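Local coordinates for protein Non-reducing end beta-L-arabinofuranosidase (Bacteroides thetaiotaomicron, PDB 5MQO) that probably hydrolyses glycosidic bonds in complex plant pectin, as an aceric acidase of glycoside hydrolase family GH127, at residues L396-E406 against A555-V563; W495-E506 against T518-F529. All coordinates share one frame; numbering follows the deposited sequence.

The two contacts tie the GH127 middle domain together and to its neighbour. In contact 1 the turn between helices 382-399 and 402-416 of the catalytic domain meets strand 559-565, an outermost strand of a five-stranded sheet. Contact 2 is a β hairpin in the seven-stranded sheet, closed at one end by the loop that leads into strand 529-535. That strand is the common element: it begins at F529 in contact 2, pairs with 559-565, and carries R534, the salt-bridge partner of E406 in contact 1. The centres lie about 22 Å apart, and the nearest atoms approach to about 4 Å without touching. Along the chain, contact 2 is nested between the two segments of contact 1.

Contact 1: L396-E406 against A555-V563; sequences LEVTGDAKYAE and AKANTYAEV
Y560 reaches the helical turn because its CG stands anti to the carbonyl carbon (chi1 -69°), while L396 sends its CG anti to the backbone N, bringing CD1 to 3.5 Å from the tyrosine OH. The contact joins the α-hairpin turn between helices 382-399 and 402-416, in a catalytic domain consistent with the (α/α)6 barrel of its clan, to the edge strand 559-565 of the middle domain. No hydrogen bond links the two segments directly; they meet by van der Waals and CH-pi contact. A402 CB lies over one face of the Y560 ring in a CH-pi contact, 4.1 Å from the centroid, and G400 O meets the ring edge in its plane, 3.5 Å from CE2. Alanine suits this place, since its short side chain lets the ring lie close to the first turn of the helix. G400, just past the end of helix 382-399, has positive phi, which glycine adopts easily, and D401 N-caps the next helix: its OD1 accepts from K403 N at 3.1 Å, on the anti side of the carboxylate. The Y560 hydroxyl is hydrogen-bonded to N484 within the middle domain, whereas the E406 carboxylate crosses the boundary, in a salt bridge with R534 and accepting from E537 N. N558, in the left-handed backbone region that asparagine tolerates well, lays its amide alongside the helix. Its ND2 comes to 3.6 Å from K403 CB, while its OD1 rests 3.6 Å from E406 CB.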
loop_
_atom_site.group_PDB
_atom_site.type_symbol
_atom_site.label_atom_id
_atom_site.label_comp_id
_atom_site.label_asym_id
_atom_site.label_seq_id
_atom_site.Cartn_x
_atom_site.Cartn_y
_atom_site.Cartn_z
ATOM N N LEU A 396 1.048 -10.984 6.412
ATOM C CA LEU A 396 0.837 -12.104 5.505
ATOM C C LEU A 396 1.990 -13.118 5.583
ATOM O O LEU A 396 1.735 -14.311 5.812
ATOM C CB LEU A 396 0.664 -11.636 4.059
ATOM C CG LEU A 396 0.404 -12.720 2.996
ATOM C CD1 LEU A 396 -0.939 -13.423 3.220
ATOM C CD2 LEU A 396 0.448 -12.080 1.617
ATOM N N GLU A 397 3.232 -12.653 5.415
ATOM C CA GLU A 397 4.396 -13.577 5.326
ATOM C C GLU A 397 4.637 -14.347 6.662
ATOM O O GLU A 397 4.934 -15.520 6.666
ATOM C CB GLU A 397 5.668 -12.845 4.818
ATOM C CG GLU A 397 5.492 -12.176 3.441
ATOM C CD GLU A 397 6.721 -12.193 2.520
ATOM O OE1 GLU A 397 7.873 -11.825 2.906
ATOM O OE2 GLU A 397 6.517 -12.573 1.350
ATOM N N VAL A 398 4.443 -13.672 7.781
ATOM C CA VAL A 398 4.526 -14.276 9.107
ATOM C C VAL A 398 3.400 -15.250 9.493
ATOM O O VAL A 398 3.597 -16.053 10.399
ATOM C CB VAL A 398 4.551 -13.135 10.149
ATOM C CG1 VAL A 398 4.183 -13.601 11.538
ATOM C CG2 VAL A 398 5.913 -12.461 10.155
ATOM N N THR A 399 2.222 -15.139 8.872
ATOM C CA THR A 399 1.029 -15.931 9.270
ATOM C C THR A 399 0.394 -16.832 8.207
ATOM O O THR A 399 -0.295 -17.790 8.549
ATOM C CB THR A 399 -0.112 -15.029 9.797
ATOM O OG1 THR A 399 -0.581 -14.156 8.764
ATOM C CG2 THR A 399 0.350 -14.223 10.959
ATOM N N GLY A 400 0.559 -16.509 6.931
ATOM C CA GLY A 400 -0.063 -17.283 5.883
ATOM C C GLY A 400 -1.545 -17.045 5.747
ATOM O O GLY A 400 -2.195 -17.752 4.999
ATOM N N ASP A 401 -2.076 -16.023 6.426
ATOM C CA ASP A 401 -3.509 -15.758 6.472
ATOM C C ASP A 401 -3.890 -14.804 5.344
ATOM O O ASP A 401 -3.404 -13.675 5.269
ATOM C CB ASP A 401 -3.851 -15.145 7.824
ATOM C CG ASP A 401 -5.351 -15.170 8.146
ATOM O OD1 ASP A 401 -6.206 -14.891 7.258
ATOM O OD2 ASP A 401 -5.653 -15.442 9.335
ATOM N N ALA A 402 -4.779 -15.255 4.468
ATOM C CA ALA A 402 -5.191 -14.459 3.308
ATOM C C ALA A 402 -5.818 -13.086 3.657
ATOM O O ALA A 402 -5.855 -12.179 2.803
ATOM C CB ALA A 402 -6.156 -15.260 2.461
ATOM N N LYS A 403 -6.321 -12.931 4.884
ATOM C CA LYS A 403 -6.968 -11.684 5.267
ATOM C C LYS A 403 -5.989 -10.501 5.256
ATOM O O LYS A 403 -6.398 -9.369 5.030
ATOM C CB LYS A 403 -7.659 -11.820 6.625
ATOM C CG LYS A 403 -6.729 -11.735 7.824
ATOM C CD LYS A 403 -7.432 -12.151 9.096
ATOM C CE LYS A 403 -6.587 -11.854 10.323
ATOM N NZ LYS A 403 -7.467 -11.659 11.505
ATOM N N TYR A 404 -4.709 -10.762 5.499
ATOM C CA TYR A 404 -3.698 -9.726 5.370
ATOM C C TYR A 404 -3.433 -9.394 3.905
ATOM O O TYR A 404 -3.195 -8.240 3.571
ATOM C CB TYR A 404 -2.404 -10.132 6.084
ATOM C CG TYR A 404 -2.567 -10.317 7.581
ATOM C CD1 TYR A 404 -2.910 -9.229 8.409
ATOM C CD2 TYR A 404 -2.405 -11.567 8.172
ATOM C CE1 TYR A 404 -3.062 -9.392 9.772
ATOM C CE2 TYR A 404 -2.569 -11.733 9.524
ATOM C CZ TYR A 404 -2.890 -10.646 10.316
ATOM O OH TYR A 404 -3.046 -10.813 11.662
ATOM N N ALA A 405 -3.495 -10.394 3.028
ATOM C CA ALA A 405 -3.414 -10.137 1.585
ATOM C C ALA A 405 -4.524 -9.215 1.022
ATOM O O ALA A 405 -4.254 -8.417 0.106
ATOM C CB ALA A 405 -3.360 -11.444 0.802
ATOM N N GLU A 406 -5.739 -9.328 1.555
ATOM C CA GLU A 406 -6.854 -8.450 1.181
ATOM C C GLU A 406 -6.507 -6.970 1.380
ATOM O O GLU A 406 -6.726 -6.131 0.488
ATOM C CB GLU A 406 -8.089 -8.802 2.021
ATOM C CG GLU A 406 -9.398 -8.132 1.623
ATOM C CD GLU A 406 -9.831 -8.408 0.201
ATOM O OE1 GLU A 406 -9.687 -9.553 -0.277
ATOM O OE2 GLU A 406 -10.323 -7.470 -0.455
ATOM N N ALA A 555 -12.911 -23.569 -0.211
ATOM C CA ALA A 555 -12.655 -22.374 0.580
ATOM C C ALA A 555 -13.722 -21.262 0.548
ATOM O O ALA A 555 -14.515 -21.109 -0.386
ATOM C CB ALA A 555 -11.283 -21.810 0.220
ATOM N N LYS A 556 -13.684 -20.476 1.611
ATOM C CA LYS A 556 -14.579 -19.357 1.838
ATOM C C LYS A 556 -13.926 -18.064 1.365
ATOM O O LYS A 556 -12.778 -18.039 0.917
ATOM C CB LYS A 556 -14.867 -19.250 3.343
ATOM C CG LYS A 556 -15.327 -20.557 3.986
ATOM C CD LYS A 556 -15.525 -20.431 5.494
ATOM C CE LYS A 556 -16.198 -21.678 6.072
ATOM N NZ LYS A 556 -16.620 -21.507 7.493
ATOM N N ALA A 557 -14.665 -16.975 1.485
ATOM C CA ALA A 557 -14.074 -15.647 1.321
ATOM C C ALA A 557 -12.893 -15.414 2.301
ATOM O O ALA A 557 -12.884 -15.892 3.432
ATOM C CB ALA A 557 -15.141 -14.574 1.488
ATOM N N ASN A 558 -11.881 -14.695 1.839
ATOM C CA ASN A 558 -10.727 -14.361 2.667
ATOM C C ASN A 558 -9.923 -15.564 3.130
ATOM O O ASN A 558 -9.483 -15.607 4.262
ATOM C CB ASN A 558 -11.171 -13.498 3.864
ATOM C CG ASN A 558 -10.526 -12.144 3.865
ATOM O OD1 ASN A 558 -9.774 -11.809 2.963
ATOM N ND2 ASN A 558 -10.823 -11.355 4.872
ATOM N N THR A 559 -9.744 -16.538 2.248
ATOM C CA THR A 559 -8.907 -17.714 2.521
ATOM C C THR A 559 -8.336 -18.219 1.203
ATOM O O THR A 559 -8.861 -17.858 0.153
ATOM C CB THR A 559 -9.755 -18.853 3.087
ATOM O OG1 THR A 559 -10.790 -19.160 2.144
ATOM C CG2 THR A 559 -10.386 -18.468 4.440
ATOM N N TYR A 560 -7.306 -19.066 1.244
ATOM C CA TYR A 560 -6.751 -19.647 -0.005
ATOM C C TYR A 560 -7.451 -20.917 -0.443
ATOM O O TYR A 560 -7.598 -21.847 0.369
ATOM C CB TYR A 560 -5.265 -19.998 0.132
ATOM C CG TYR A 560 -4.374 -18.802 0.256
ATOM C CD1 TYR A 560 -4.121 -17.984 -0.844
ATOM C CD2 TYR A 560 -3.796 -18.471 1.478
ATOM C CE1 TYR A 560 -3.319 -16.866 -0.731
ATOM C CE2 TYR A 560 -2.987 -17.361 1.594
ATOM C CZ TYR A 560 -2.745 -16.567 0.489
ATOM O OH TYR A 560 -1.932 -15.484 0.624
ATOM N N ALA A 561 -7.850 -20.962 -1.722
ATOM C CA ALA A 561 -8.273 -22.219 -2.364
ATOM C C ALA A 561 -7.012 -22.945 -2.831
ATOM O O ALA A 561 -6.248 -22.401 -3.634
ATOM C CB ALA A 561 -9.206 -21.958 -3.531
ATOM N N GLU A 562 -6.789 -24.149 -2.300
ATOM C CA GLU A 562 -5.610 -24.961 -2.620
ATOM C C GLU A 562 -5.939 -25.908 -3.778
ATOM O O GLU A 562 -7.058 -26.416 -3.870
ATOM C CB GLU A 562 -5.179 -25.776 -1.394
ATOM C CG GLU A 562 -3.878 -26.542 -1.582
ATOM C CD GLU A 562 -3.483 -27.372 -0.374
ATOM O OE1 GLU A 562 -4.277 -27.474 0.587
ATOM O OE2 GLU A 562 -2.370 -27.938 -0.391
ATOM N N VAL A 563 -4.972 -26.136 -4.659
ATOM C CA VAL A 563 -5.111 -27.118 -5.746
ATOM C C VAL A 563 -3.844 -27.966 -5.766
ATOM O O VAL A 563 -2.862 -27.568 -6.375
ATOM C CB VAL A 563 -5.362 -26.434 -7.123
ATOM C CG1 VAL A 563 -5.616 -27.464 -8.217
ATOM C CG2 VAL A 563 -6.560 -25.499 -7.052
#

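Contact 2: W495-E506 against T518-F529; sequences WKDKGELALVQE and TLNKVPRKAGAF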
loop_
_atom_site.group_PDB
_atom_site.type_symbol
_atom_site.label_atom_id
_atom_site.label_comp_id
_atom_site.label_asym_id
_atom_site.label_seq_id
_atom_site.Cartn_x
_atom_site.Cartn_y
_atom_site.Cartn_z
ATOM N N TRP A 495 12.158 -23.590 -8.475
ATOM C CA TRP A 495 11.379 -24.249 -7.426
ATOM C C TRP A 495 12.188 -25.291 -6.636
ATOM O O TRP A 495 12.215 -26.463 -6.975
ATOM C CB TRP A 495 10.051 -24.814 -7.961
ATOM C CG TRP A 495 9.102 -25.048 -6.824
ATOM C CD1 TRP A 495 8.505 -24.090 -5.995
ATOM C CD2 TRP A 495 8.701 -26.312 -6.329
ATOM N NE1 TRP A 495 7.741 -24.712 -5.032
ATOM C CE2 TRP A 495 7.844 -26.073 -5.208
ATOM C CE3 TRP A 495 8.975 -27.633 -6.718
ATOM C CZ2 TRP A 495 7.252 -27.124 -4.484
ATOM C CZ3 TRP A 495 8.394 -28.683 -5.998
ATOM C CH2 TRP A 495 7.538 -28.423 -4.894
ATOM N N LYS A 496 12.817 -24.818 -5.552
ATOM C CA LYS A 496 13.725 -25.599 -4.703
ATOM C C LYS A 496 14.962 -25.958 -5.514
ATOM O O LYS A 496 15.226 -25.322 -6.540
ATOM C CB LYS A 496 13.026 -26.834 -4.116
ATOM C CG LYS A 496 11.604 -26.559 -3.633
ATOM C CD LYS A 496 11.241 -27.344 -2.379
ATOM C CE LYS A 496 9.750 -27.604 -2.267
ATOM N NZ LYS A 496 9.425 -28.435 -1.080
ATOM N N ASP A 497 15.732 -26.945 -5.062
ATOM C CA ASP A 497 16.825 -27.511 -5.867
ATOM C C ASP A 497 16.233 -28.482 -6.923
ATOM O O ASP A 497 16.431 -29.697 -6.829
ATOM C CB ASP A 497 17.860 -28.204 -4.935
ATOM C CG ASP A 497 19.224 -28.478 -5.617
ATOM O OD1 ASP A 497 19.376 -28.240 -6.837
ATOM O OD2 ASP A 497 20.157 -28.939 -4.914
ATOM N N LYS A 498 15.501 -27.935 -7.906
ATOM C CA LYS A 498 14.790 -28.735 -8.938
ATOM C C LYS A 498 14.866 -28.173 -10.363
ATOM O O LYS A 498 14.935 -28.941 -11.306
ATOM C CB LYS A 498 13.307 -28.910 -8.594
ATOM C CG LYS A 498 12.981 -29.540 -7.232
ATOM C CD LYS A 498 12.469 -30.979 -7.345
ATOM C CE LYS A 498 11.881 -31.505 -6.033
ATOM N NZ LYS A 498 12.843 -32.336 -5.256
ATOM N N GLY A 499 14.810 -26.855 -10.526
ATOM C CA GLY A 499 14.848 -26.217 -11.845
ATOM C C GLY A 499 13.774 -25.144 -11.956
ATOM O O GLY A 499 13.100 -24.825 -10.974
ATOM N N GLU A 500 13.624 -24.593 -13.161
ATOM C CA GLU A 500 12.676 -23.519 -13.432
ATOM C C GLU A 500 11.246 -23.990 -13.312
ATOM O O GLU A 500 10.917 -25.120 -13.647
ATOM C CB GLU A 500 12.835 -22.957 -14.848
ATOM C CG GLU A 500 13.695 -21.708 -14.963
ATOM C CD GLU A 500 13.441 -20.912 -16.247
ATOM O OE1 GLU A 500 12.478 -21.223 -17.008
ATOM O OE2 GLU A 500 14.220 -19.954 -16.485
ATOM N N LEU A 501 10.405 -23.095 -12.823
ATOM C CA LEU A 501 8.974 -23.231 -12.922
ATOM C C LEU A 501 8.553 -21.904 -13.478
ATOM O O LEU A 501 8.887 -20.873 -12.909
ATOM C CB LEU A 501 8.367 -23.471 -11.551
ATOM C CG LEU A 501 6.903 -23.901 -11.523
ATOM C CD1 LEU A 501 6.582 -24.521 -10.170
ATOM C CD2 LEU A 501 5.978 -22.734 -11.833
ATOM N N ALA A 502 7.869 -21.917 -14.612
ATOM C CA ALA A 502 7.405 -20.676 -15.219
ATOM C C ALA A 502 5.922 -20.768 -15.417
ATOM O O ALA A 502 5.428 -21.820 -15.796
ATOM C CB ALA A 502 8.090 -20.444 -16.543
ATOM N N LEU A 503 5.196 -19.692 -15.149
ATOM C CA LEU A 503 3.784 -19.697 -15.478
ATOM C C LEU A 503 3.321 -18.367 -16.070
ATOM O O LEU A 503 4.012 -17.360 -16.017
ATOM C CB LEU A 503 2.941 -20.171 -14.285
ATOM C CG LEU A 503 3.017 -19.413 -12.952
ATOM C CD1 LEU A 503 2.174 -18.142 -12.950
ATOM C CD2 LEU A 503 2.581 -20.317 -11.812
ATOM N N VAL A 504 2.162 -18.414 -16.696
ATOM C CA VAL A 504 1.581 -17.265 -17.364
ATOM C C VAL A 504 0.173 -17.047 -16.818
ATOM O O VAL A 504 -0.654 -17.970 -16.806
ATOM C CB VAL A 504 1.528 -17.454 -18.892
ATOM C CG1 VAL A 504 1.158 -16.149 -19.574
ATOM C CG2 VAL A 504 2.878 -17.920 -19.392
ATOM N N GLN A 505 -0.082 -15.817 -16.375
ATOM C CA GLN A 505 -1.352 -15.429 -15.790
ATOM C C GLN A 505 -2.047 -14.534 -16.788
ATOM O O GLN A 505 -1.471 -13.531 -17.203
ATOM C CB GLN A 505 -1.116 -14.680 -14.474
ATOM C CG GLN A 505 -2.410 -14.169 -13.815
ATOM C CD GLN A 505 -2.329 -14.051 -12.298
ATOM O OE1 GLN A 505 -1.436 -14.593 -11.659
ATOM N NE2 GLN A 505 -3.265 -13.372 -11.729
ATOM N N GLU A 506 -3.266 -14.896 -17.179
ATOM C CA GLU A 506 -4.041 -14.079 -18.103
ATOM C C GLU A 506 -5.330 -13.700 -17.415
ATOM O O GLU A 506 -5.993 -14.565 -16.854
ATOM C CB GLU A 506 -4.324 -14.845 -19.381
ATOM C CG GLU A 506 -3.115 -15.617 -19.917
ATOM C CD GLU A 506 -3.352 -16.170 -21.314
ATOM O OE1 GLU A 506 -3.940 -17.274 -21.448
ATOM O OE2 GLU A 506 -2.964 -15.473 -22.273
ATOM N N THR A 518 -1.524 -20.535 -16.527
ATOM C CA THR A 518 -1.048 -21.520 -17.470
ATOM C C THR A 518 0.376 -21.851 -17.068
ATOM O O THR A 518 1.169 -20.935 -16.897
ATOM C CB THR A 518 -1.062 -20.950 -18.898
ATOM O OG1 THR A 518 -2.355 -20.370 -19.178
ATOM C CG2 THR A 518 -0.727 -22.033 -19.902
ATOM N N LEU A 519 0.686 -23.146 -16.938
ATOM C CA LEU A 519 2.036 -23.625 -16.596
ATOM C C LEU A 519 2.925 -23.909 -17.790
ATOM O O LEU A 519 2.730 -24.929 -18.431
ATOM C CB LEU A 519 1.914 -24.920 -15.819
ATOM C CG LEU A 519 1.328 -24.698 -14.438
ATOM C CD1 LEU A 519 0.717 -25.995 -13.967
ATOM C CD2 LEU A 519 2.393 -24.196 -13.457
ATOM N N ASN A 520 3.907 -23.044 -18.070
ATOM C CA ASN A 520 4.826 -23.257 -19.206
ATOM C C ASN A 520 5.859 -24.291 -18.892
ATOM O O ASN A 520 5.915 -25.284 -19.563
ATOM C CB ASN A 520 5.562 -21.995 -19.625
ATOM C CG ASN A 520 4.651 -20.931 -20.176
ATOM O OD1 ASN A 520 5.041 -19.765 -20.221
ATOM N ND2 ASN A 520 3.438 -21.299 -20.585
ATOM N N LYS A 521 6.690 -24.049 -17.890
ATOM C CA LYS A 521 7.747 -24.993 -17.517
ATOM C C LYS A 521 7.481 -25.487 -16.121
ATOM O O LYS A 521 7.190 -24.687 -15.231
ATOM C CB LYS A 521 9.133 -24.344 -17.596
ATOM C CG LYS A 521 9.360 -23.614 -18.916
ATOM C CD LYS A 521 10.768 -23.770 -19.462
ATOM C CE LYS A 521 10.708 -23.919 -20.979
ATOM N NZ LYS A 521 12.073 -23.990 -21.565
ATOM N N VAL A 522 7.513 -26.805 -15.964
ATOM C CA VAL A 522 7.485 -27.459 -14.672
ATOM C C VAL A 522 8.751 -28.261 -14.673
ATOM O O VAL A 522 9.021 -28.960 -15.661
ATOM C CB VAL A 522 6.282 -28.421 -14.522
ATOM C CG1 VAL A 522 6.372 -29.241 -13.243
ATOM C CG2 VAL A 522 4.972 -27.651 -14.530
ATOM N N PRO A 523 9.543 -28.178 -13.586
ATOM C CA PRO A 523 10.720 -29.065 -13.570
ATOM C C PRO A 523 10.265 -30.523 -13.383
ATOM O O PRO A 523 9.282 -30.775 -12.664
ATOM C CB PRO A 523 11.548 -28.548 -12.395
ATOM C CG PRO A 523 10.640 -27.647 -11.602
ATOM C CD PRO A 523 9.326 -27.508 -12.292
ATOM N N ARG A 524 10.945 -31.459 -14.048
ATOM C CA ARG A 524 10.466 -32.855 -14.134
ATOM C C ARG A 524 10.471 -33.602 -12.801
ATOM O O ARG A 524 9.641 -34.480 -12.597
ATOM C CB ARG A 524 11.238 -33.662 -15.201
ATOM C CG ARG A 524 10.801 -33.396 -16.648
ATOM C CD ARG A 524 11.668 -34.134 -17.680
ATOM N NE ARG A 524 11.496 -33.613 -19.048
ATOM C CZ ARG A 524 12.277 -33.893 -20.101
ATOM N NH1 ARG A 524 13.320 -34.713 -19.993
ATOM N NH2 ARG A 524 12.009 -33.341 -21.287
ATOM N N LYS A 525 11.383 -33.243 -11.900
ATOM C CA LYS A 525 11.510 -33.923 -10.606
ATOM C C LYS A 525 10.732 -33.280 -9.446
ATOM O O LYS A 525 10.899 -33.703 -8.299
ATOM C CB LYS A 525 12.995 -34.054 -10.231
ATOM C CG LYS A 525 13.809 -34.951 -11.166
ATOM C CD LYS A 525 13.436 -36.433 -11.066
ATOM C CE LYS A 525 14.426 -37.305 -11.831
ATOM N NZ LYS A 525 14.267 -38.743 -11.495
ATOM N N ALA A 526 9.892 -32.274 -9.722
ATOM C CA ALA A 526 8.974 -31.730 -8.699
ATOM C C ALA A 526 7.910 -32.775 -8.471
ATOM O O ALA A 526 7.572 -33.518 -9.394
ATOM C CB ALA A 526 8.345 -30.421 -9.150
ATOM N N GLY A 527 7.401 -32.859 -7.249
ATOM C CA GLY A 527 6.452 -33.919 -6.909
ATOM C C GLY A 527 5.063 -33.486 -7.298
ATOM O O GLY A 527 4.839 -32.915 -8.372
ATOM N N ALA A 528 4.119 -33.784 -6.417
ATOM C CA ALA A 528 2.907 -32.977 -6.309
ATOM C C ALA A 528 3.319 -31.728 -5.537
ATOM O O ALA A 528 4.213 -31.777 -4.692
ATOM C CB ALA A 528 1.805 -33.717 -5.566
ATOM N N PHE A 529 2.694 -30.610 -5.880
ATOM C CA PHE A 529 2.803 -29.366 -5.121
ATOM C C PHE A 529 1.574 -28.537 -5.450
ATOM O O PHE A 529 0.930 -28.773 -6.490
ATOM C CB PHE A 529 4.100 -28.617 -5.457
ATOM C CG PHE A 529 4.179 -28.134 -6.875
ATOM C CD1 PHE A 529 4.619 -28.974 -7.883
ATOM C CD2 PHE A 529 3.820 -26.844 -7.204
ATOM C CE1 PHE A 529 4.687 -28.533 -9.204
ATOM C CE2 PHE A 529 3.879 -26.394 -8.520
ATOM C CZ PHE A 529 4.321 -27.236 -9.524
#
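The W495 indole is covered on both faces: F529 CG lies 3.9 Å above one, offset toward the rim, and K496 CE sits over the other. The two aromatic rings meet obliquely, planes 34° apart, and A526 CB comes obliquely to 3.6 Å from W495 CZ3. These groups close the open end of an antiparallel β hairpin, strands 500-506 and 514-521, in the middle domain. F529 CB touches W495 CH2 at 3.5 Å, and with CG between the backbone N and the carbonyl carbon (chi1 65°) the phenyl ring turns so that CZ meets L501 CD1, which extends the apolar cluster. Replacing W495 by an alanine would probably open a gap between F529 and A526 and leave both without their shared apolar surface. Along the strands, V504 and T518 form a hydrogen-bonded pair, V504 N reaching T518 O at 2.7 Å. A classic bulge follows, in which N520 and K521 both face A502. Beyond it P523, which has no N-H to offer, ends the ladder and packs its CD 3.2 Å from E500 O. Glycine suits position 499 because a CB would press on the carbonyl O of K498 and crowd P523 CB. Within the bulge, A502 N donates to K521 O, while A502 O accepts from N520 N at 3.0 Å and, weakly, from K521 N.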